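Local coordinates for ribosomal-protein-alanine acetyltransferase (PDB 3DNS), which is the N-terminal domain of a RimJ-subfamily GNAT acetyltransferase that probably acetylates the N-terminal alanine of a ribosomal protein, at residues I81-E91 against K119-Y128. Numbering follows the deposited sequence.
Sequences INKVNIIVDEE and KDEFLFGMDY
Asn82 opens the pairing by accepting Tyr128 N at its carbonyl O (2.8 Å), where strand 117-127 gives way to helix 128-132, N-capped by Asp127, whose OD1 accepts Asn130 N. Lys83 bends at chi2 and chi4 across the backbone of side-chain-less Gly125, CE lying 3.7 Å from Met126 N, and its NZ reaches Asn85 OD1 and Glu105. Val84 forms an antiparallel hydrogen-bonded pair with Met126, closed by two backbone bonds. On the opposite face, Asn85 brings ND2 against the branch of Leu123, 3.6 Å from CG, while Glu105 OE2 accepts a hydrogen bond from the same ND2. Ile86 pairs likewise with Phe124, and Ile87 CG1 meets Leu123 CD1 at 3.9 Å. Val88, doubly bonded to Phe122, abuts the Phe124 ring edge with CG2, in its plane, 3.7 Å from CE2. Asp89 takes Lys119 NZ on the syn lone pair of OD2 (2.7 Å), while its OD1 accepts Glu91 N in an Asx turn. Glu90 swings CG beside its backbone N (chi1 -77°) and over the centre of the Phe122 ring, 3.5 Å from the centroid, in a CH-pi contact. Glu91 OE1 adds a longer salt bridge to Lys119. Interior strand 83-89 runs parallel to 46-53 and antiparallel to 117-127, as in the mixed sheet of GNAT folds.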
ATOM      1  N   ILE A  81     -27.890   3.310   8.672  1.00 22.75           N
ATOM      2  CA  ILE A  81     -27.017   3.839   9.714  1.00 23.32           C
ATOM      3  C   ILE A  81     -27.395   5.275   9.997  1.00 21.56           C
ATOM      4  O   ILE A  81     -27.727   6.011   9.097  1.00 21.91           O
ATOM      5  CB  ILE A  81     -25.508   3.666   9.285  1.00 22.31           C
ATOM      6  CG1 ILE A  81     -25.222   2.161   9.093  1.00 21.10           C
ATOM      7  CG2 ILE A  81     -24.525   4.274  10.291  1.00 21.08           C
ATOM      8  CD1 ILE A  81     -25.434   1.266  10.340  1.00 20.34           C
ATOM      9  N   ASN A  82     -27.390   5.658  11.257  1.00 21.67           N
ATOM     10  CA  ASN A  82     -27.607   7.056  11.617  1.00 21.93           C
ATOM     11  C   ASN A  82     -26.321   7.818  11.939  1.00 21.22           C
ATOM     12  O   ASN A  82     -26.177   9.024  11.663  1.00 22.79           O
ATOM     13  CB  ASN A  82     -28.581   7.142  12.805  1.00 22.11           C
ATOM     14  CG  ASN A  82     -28.877   8.572  13.195  1.00 22.35           C
ATOM     15  OD1 ASN A  82     -29.480   9.318  12.429  1.00 23.27           O
ATOM     16  ND2 ASN A  82     -28.395   8.979  14.338  1.00 23.49           N
ATOM     17  N   LYS A  83     -25.398   7.124  12.575  1.00 20.69           N
ATOM     18  CA  LYS A  83     -24.166   7.702  13.023  1.00 19.41           C
ATOM     19  C   LYS A  83     -23.022   6.788  12.647  1.00 19.59           C
ATOM     20  O   LYS A  83     -23.056   5.570  12.903  1.00 19.13           O
ATOM     21  CB  LYS A  83     -24.204   7.884  14.542  1.00 20.66           C
ATOM     22  CG  LYS A  83     -22.965   8.521  15.167  1.00 20.28           C
ATOM     23  CD  LYS A  83     -22.719   9.943  14.734  1.00 17.73           C
ATOM     24  CE  LYS A  83     -21.200  10.331  14.920  1.00 19.63           C
ATOM     25  NZ  LYS A  83     -20.821  10.346  16.342  1.00 15.90           N
ATOM     26  N   VAL A  84     -22.037   7.380  11.980  1.00 18.95           N
ATOM     27  CA  VAL A  84     -20.835   6.731  11.607  1.00 18.49           C
ATOM     28  C   VAL A  84     -19.620   7.412  12.306  1.00 18.39           C
ATOM     29  O   VAL A  84     -19.457   8.642  12.283  1.00 17.39           O
ATOM     30  CB  VAL A  84     -20.668   6.759  10.068  1.00 18.84           C
ATOM     31  CG1 VAL A  84     -19.304   6.235   9.656  1.00 20.11           C
ATOM     32  CG2 VAL A  84     -21.829   5.949   9.357  1.00 17.87           C
ATOM     33  N   ASN A  85     -18.783   6.597  12.926  1.00 18.75           N
ATOM     34  CA  ASN A  85     -17.457   7.023  13.400  1.00 18.79           C
ATOM     35  C   ASN A  85     -16.302   6.296  12.698  1.00 18.19           C
ATOM     36  O   ASN A  85     -16.393   5.144  12.378  1.00 17.33           O
ATOM     37  CB  ASN A  85     -17.298   6.817  14.902  1.00 19.16           C
ATOM     38  CG  ASN A  85     -17.968   7.884  15.675  1.00 23.45           C
ATOM     39  OD1 ASN A  85     -19.202   7.908  15.752  1.00 24.99           O
ATOM     40  ND2 ASN A  85     -17.178   8.829  16.197  1.00 23.03           N
ATOM     41  N   ILE A  86     -15.224   7.033  12.486  1.00 18.81           N
ATOM     42  CA  ILE A  86     -14.028   6.583  11.749  1.00 18.82           C
ATOM     43  C   ILE A  86     -12.788   6.866  12.630  1.00 18.96           C
ATOM     44  O   ILE A  86     -12.586   7.968  13.135  1.00 18.23           O
ATOM     45  CB  ILE A  86     -13.850   7.265  10.428  1.00 17.70           C
ATOM     46  CG1 ILE A  86     -15.192   7.257   9.651  1.00 20.46           C
ATOM     47  CG2 ILE A  86     -12.700   6.534   9.672  1.00 16.89           C
ATOM     48  CD1 ILE A  86     -15.204   7.830   8.122  1.00 18.08           C
ATOM     49  N   ILE A  87     -12.023   5.802  12.847  1.00 20.55           N
ATOM     50  CA  ILE A  87     -10.755   5.814  13.556  1.00 20.00           C
ATOM     51  C   ILE A  87      -9.688   5.694  12.494  1.00 20.71           C
ATOM     52  O   ILE A  87      -9.680   4.738  11.691  1.00 18.38           O
ATOM     53  CB  ILE A  87     -10.633   4.562  14.452  1.00 20.55           C
ATOM     54  CG1 ILE A  87     -11.812   4.447  15.432  1.00 21.02           C
ATOM     55  CG2 ILE A  87      -9.287   4.573  15.167  1.00 19.66           C
ATOM     56  CD1 ILE A  87     -11.854   3.197  16.228  1.00 20.11           C
ATOM     57  N   VAL A  88      -8.765   6.645  12.507  1.00 21.76           N
ATOM     58  CA  VAL A  88      -7.631   6.691  11.570  1.00 22.77           C
ATOM     59  C   VAL A  88      -6.367   7.137  12.285  1.00 23.96           C
ATOM     60  O   VAL A  88      -6.399   7.954  13.218  1.00 23.96           O
ATOM     61  CB  VAL A  88      -7.835   7.680  10.383  1.00 23.80           C
ATOM     62  CG1 VAL A  88      -8.842   7.183   9.430  1.00 25.61           C
ATOM     63  CG2 VAL A  88      -8.229   9.063  10.857  1.00 24.71           C
ATOM     64  N   ASP A  89      -5.263   6.560  11.864  1.00 25.15           N
ATOM     65  CA  ASP A  89      -3.929   6.954  12.300  1.00 26.35           C
ATOM     66  C   ASP A  89      -3.777   8.422  11.984  1.00 27.79           C
ATOM     67  O   ASP A  89      -4.253   8.882  10.935  1.00 27.88           O
ATOM     68  CB  ASP A  89      -2.907   6.076  11.544  1.00 27.07           C
ATOM     69  CG  ASP A  89      -1.503   6.464  11.777  1.00 28.36           C
ATOM     70  OD1 ASP A  89      -1.264   7.643  12.075  1.00 31.01           O
ATOM     71  OD2 ASP A  89      -0.638   5.570  11.682  1.00 31.85           O
ATOM     72  N   GLU A  90      -3.129   9.169  12.884  1.00 28.86           N
ATOM     73  CA  GLU A  90      -3.024  10.577  12.697  1.00 30.21           C
ATOM     74  C   GLU A  90      -2.139  10.937  11.494  1.00 30.67           C
ATOM     75  O   GLU A  90      -2.214  12.061  11.010  1.00 30.84           O
ATOM     76  CB  GLU A  90      -2.500  11.277  13.961  1.00 30.71           C
ATOM     77  CG  GLU A  90      -3.542  11.431  15.065  1.00 30.65           C
ATOM     78  CD  GLU A  90      -3.113  12.381  16.135  1.00 29.94           C
ATOM     79  OE1 GLU A  90      -2.084  13.070  15.976  1.00 29.79           O
ATOM     80  OE2 GLU A  90      -3.808  12.447  17.155  1.00 33.54           O
ATOM     81  N   GLU A  91      -1.341   9.991  10.998  1.00 31.00           N
ATOM     82  CA  GLU A  91      -0.613  10.205   9.733  1.00 31.68           C
ATOM     83  C   GLU A  91      -1.459  10.397   8.508  1.00 31.63           C
ATOM     84  O   GLU A  91      -0.988  10.963   7.546  1.00 32.09           O
ATOM     85  CB  GLU A  91       0.335   9.046   9.455  1.00 31.73           C
ATOM     86  CG  GLU A  91       1.498   9.088  10.410  1.00 34.70           C
ATOM     87  CD  GLU A  91       2.674   8.293   9.936  1.00 35.00           C
ATOM     88  OE1 GLU A  91       2.490   7.373   9.096  1.00 42.30           O
ATOM     89  OE2 GLU A  91       3.784   8.606  10.403  1.00 40.60           O
ATOM     90  N   LYS A 119       1.730   5.647  18.593  1.00 28.97           N
ATOM     91  CA  LYS A 119       1.154   6.738  17.842  1.00 28.29           C
ATOM     92  C   LYS A 119      -0.329   6.917  18.201  1.00 27.44           C
ATOM     93  O   LYS A 119      -0.974   6.027  18.803  1.00 27.67           O
ATOM     94  CB  LYS A 119       1.340   6.502  16.344  1.00 28.64           C
ATOM     95  CG  LYS A 119       2.777   6.752  15.793  1.00 28.93           C
ATOM     96  CD  LYS A 119       3.010   6.045  14.404  1.00 29.55           C
ATOM     97  CE  LYS A 119       1.815   6.117  13.479  1.00 29.05           C
ATOM     98  NZ  LYS A 119       2.002   5.652  12.039  1.00 33.21           N
ATOM     99  N   ASP A 120      -0.866   8.073  17.830  1.00 26.35           N
ATOM    100  CA  ASP A 120      -2.231   8.449  18.167  1.00 25.61           C
ATOM    101  C   ASP A 120      -3.144   8.144  16.977  1.00 24.97           C
ATOM    102  O   ASP A 120      -2.670   8.029  15.837  1.00 23.39           O
ATOM    103  CB  ASP A 120      -2.302   9.942  18.491  1.00 24.71           C
ATOM    104  CG  ASP A 120      -1.450  10.349  19.702  1.00 25.75           C
ATOM    105  OD1 ASP A 120      -1.037   9.495  20.551  1.00 21.52           O
ATOM    106  OD2 ASP A 120      -1.258  11.581  19.825  1.00 26.26           O
ATOM    107  N   GLU A 121      -4.444   7.992  17.276  1.00 24.87           N
ATOM    108  CA  GLU A 121      -5.509   7.969  16.286  1.00 25.07           C
ATOM    109  C   GLU A 121      -6.556   9.083  16.468  1.00 24.84           C
ATOM    110  O   GLU A 121      -6.970   9.439  17.596  1.00 25.65           O
ATOM    111  CB  GLU A 121      -6.202   6.603  16.333  1.00 26.14           C
ATOM    112  CG  GLU A 121      -5.369   5.479  15.776  1.00 26.17           C
ATOM    113  CD  GLU A 121      -6.077   4.151  15.788  1.00 26.88           C
ATOM    114  OE1 GLU A 121      -6.421   3.685  16.919  1.00 30.31           O
ATOM    115  OE2 GLU A 121      -6.267   3.558  14.679  1.00 25.07           O
ATOM    116  N   PHE A 122      -7.009   9.624  15.349  1.00 24.47           N
ATOM    117  CA  PHE A 122      -8.165  10.525  15.322  1.00 23.72           C
ATOM    118  C   PHE A 122      -9.438   9.793  15.310  1.00 23.89           C
ATOM    119  O   PHE A 122      -9.526   8.720  14.697  1.00 22.59           O
ATOM    120  CB  PHE A 122      -8.183  11.399  14.078  1.00 24.10           C
ATOM    121  CG  PHE A 122      -7.134  12.427  14.063  1.00 22.70           C
ATOM    122  CD1 PHE A 122      -7.037  13.358  15.110  1.00 26.17           C
ATOM    123  CD2 PHE A 122      -6.288  12.535  13.004  1.00 22.60           C
ATOM    124  CE1 PHE A 122      -6.068  14.358  15.084  1.00 26.37           C
ATOM    125  CE2 PHE A 122      -5.349  13.520  12.963  1.00 24.13           C
ATOM    126  CZ  PHE A 122      -5.214  14.429  14.003  1.00 25.55           C
ATOM    127  N   LEU A 123     -10.447  10.386  15.966  1.00 22.77           N
ATOM    128  CA  LEU A 123     -11.806   9.876  15.902  1.00 22.57           C
ATOM    129  C   LEU A 123     -12.642  10.927  15.209  1.00 22.25           C
ATOM    130  O   LEU A 123     -12.814  12.030  15.732  1.00 22.37           O
ATOM    131  CB  LEU A 123     -12.341   9.521  17.325  1.00 22.44           C
ATOM    132  CG  LEU A 123     -13.744   8.896  17.420  1.00 23.45           C
ATOM    133  CD1 LEU A 123     -13.775   7.467  16.810  1.00 22.60           C
ATOM    134  CD2 LEU A 123     -14.319   8.901  18.907  1.00 21.10           C
ATOM    135  N   PHE A 124     -13.158  10.577  14.025  1.00 22.78           N
ATOM    136  CA  PHE A 124     -14.069  11.443  13.254  1.00 22.21           C
ATOM    137  C   PHE A 124     -15.509  10.965  13.313  1.00 22.20           C
ATOM    138  O   PHE A 124     -15.741   9.792  13.367  1.00 22.80           O
ATOM    139  CB  PHE A 124     -13.629  11.476  11.809  1.00 22.27           C
ATOM    140  CG  PHE A 124     -12.379  12.198  11.600  1.00 21.37           C
ATOM    141  CD1 PHE A 124     -12.376  13.569  11.538  1.00 22.86           C
ATOM    142  CD2 PHE A 124     -11.206  11.532  11.392  1.00 22.84           C
ATOM    143  CE1 PHE A 124     -11.192  14.258  11.349  1.00 23.65           C
ATOM    144  CE2 PHE A 124     -10.015  12.241  11.191  1.00 23.55           C
ATOM    145  CZ  PHE A 124     -10.021  13.591  11.176  1.00 21.43           C
ATOM    146  N   GLY A 125     -16.492  11.855  13.243  1.00 23.01           N
ATOM    147  CA  GLY A 125     -17.871  11.387  13.235  1.00 23.57           C
ATOM    148  C   GLY A 125     -18.732  12.139  12.242  1.00 24.98           C
ATOM    149  O   GLY A 125     -18.433  13.293  11.900  1.00 25.43           O
HETATM  150  N   MSE A 126     -19.775  11.456  11.749  1.00 25.28           N
HETATM  151  CA  MSE A 126     -20.774  12.063  10.884  1.00 26.55           C
HETATM  152  C   MSE A 126     -22.099  11.357  11.087  1.00 24.81           C
HETATM  153  O   MSE A 126     -22.165  10.139  11.117  1.00 23.57           O
HETATM  154  CB  MSE A 126     -20.351  11.968   9.406  1.00 25.84           C
HETATM  155  CG  MSE A 126     -21.392  12.448   8.448  1.00 27.27           C
HETATM  156 SE   MSE A 126     -20.788  12.535   6.583  0.70 30.92          SE
HETATM  157  CE  MSE A 126     -19.433  13.937   6.704  1.00 29.91           C
ATOM    158  N   ASP A 127     -23.151  12.133  11.218  1.00 25.51           N
ATOM    159  CA  ASP A 127     -24.509  11.565  11.249  1.00 26.88           C
ATOM    160  C   ASP A 127     -25.276  11.770   9.934  1.00 26.87           C
ATOM    161  O   ASP A 127     -24.824  12.526   9.056  1.00 25.96           O
ATOM    162  CB  ASP A 127     -25.280  11.985  12.510  1.00 26.17           C
ATOM    163  CG  ASP A 127     -25.638  13.410  12.538  1.00 28.77           C
ATOM    164  OD1 ASP A 127     -25.615  14.111  11.507  1.00 30.73           O
ATOM    165  OD2 ASP A 127     -25.956  13.859  13.641  1.00 35.10           O
ATOM    166  N   TYR A 128     -26.400  11.055   9.785  1.00 28.44           N
ATOM    167  CA  TYR A 128     -27.222  11.127   8.568  1.00 29.40           C
ATOM    168  C   TYR A 128     -27.651  12.572   8.265  1.00 29.85           C
ATOM    169  O   TYR A 128     -27.541  13.037   7.122  1.00 30.89           O
ATOM    170  CB  TYR A 128     -28.462  10.210   8.690  1.00 29.69           C
ATOM    171  CG  TYR A 128     -29.292  10.034   7.439  1.00 29.30           C
ATOM    172  CD1 TYR A 128     -29.132   8.908   6.626  1.00 29.47           C
ATOM    173  CD2 TYR A 128     -30.266  10.975   7.086  1.00 31.33           C
ATOM    174  CE1 TYR A 128     -29.892   8.726   5.495  1.00 30.94           C
ATOM    175  CE2 TYR A 128     -31.058  10.817   5.938  1.00 32.18           C
ATOM    176  CZ  TYR A 128     -30.868   9.686   5.140  1.00 32.98           C
ATOM    177  OH  TYR A 128     -31.636   9.516   4.002  1.00 32.30           O
TER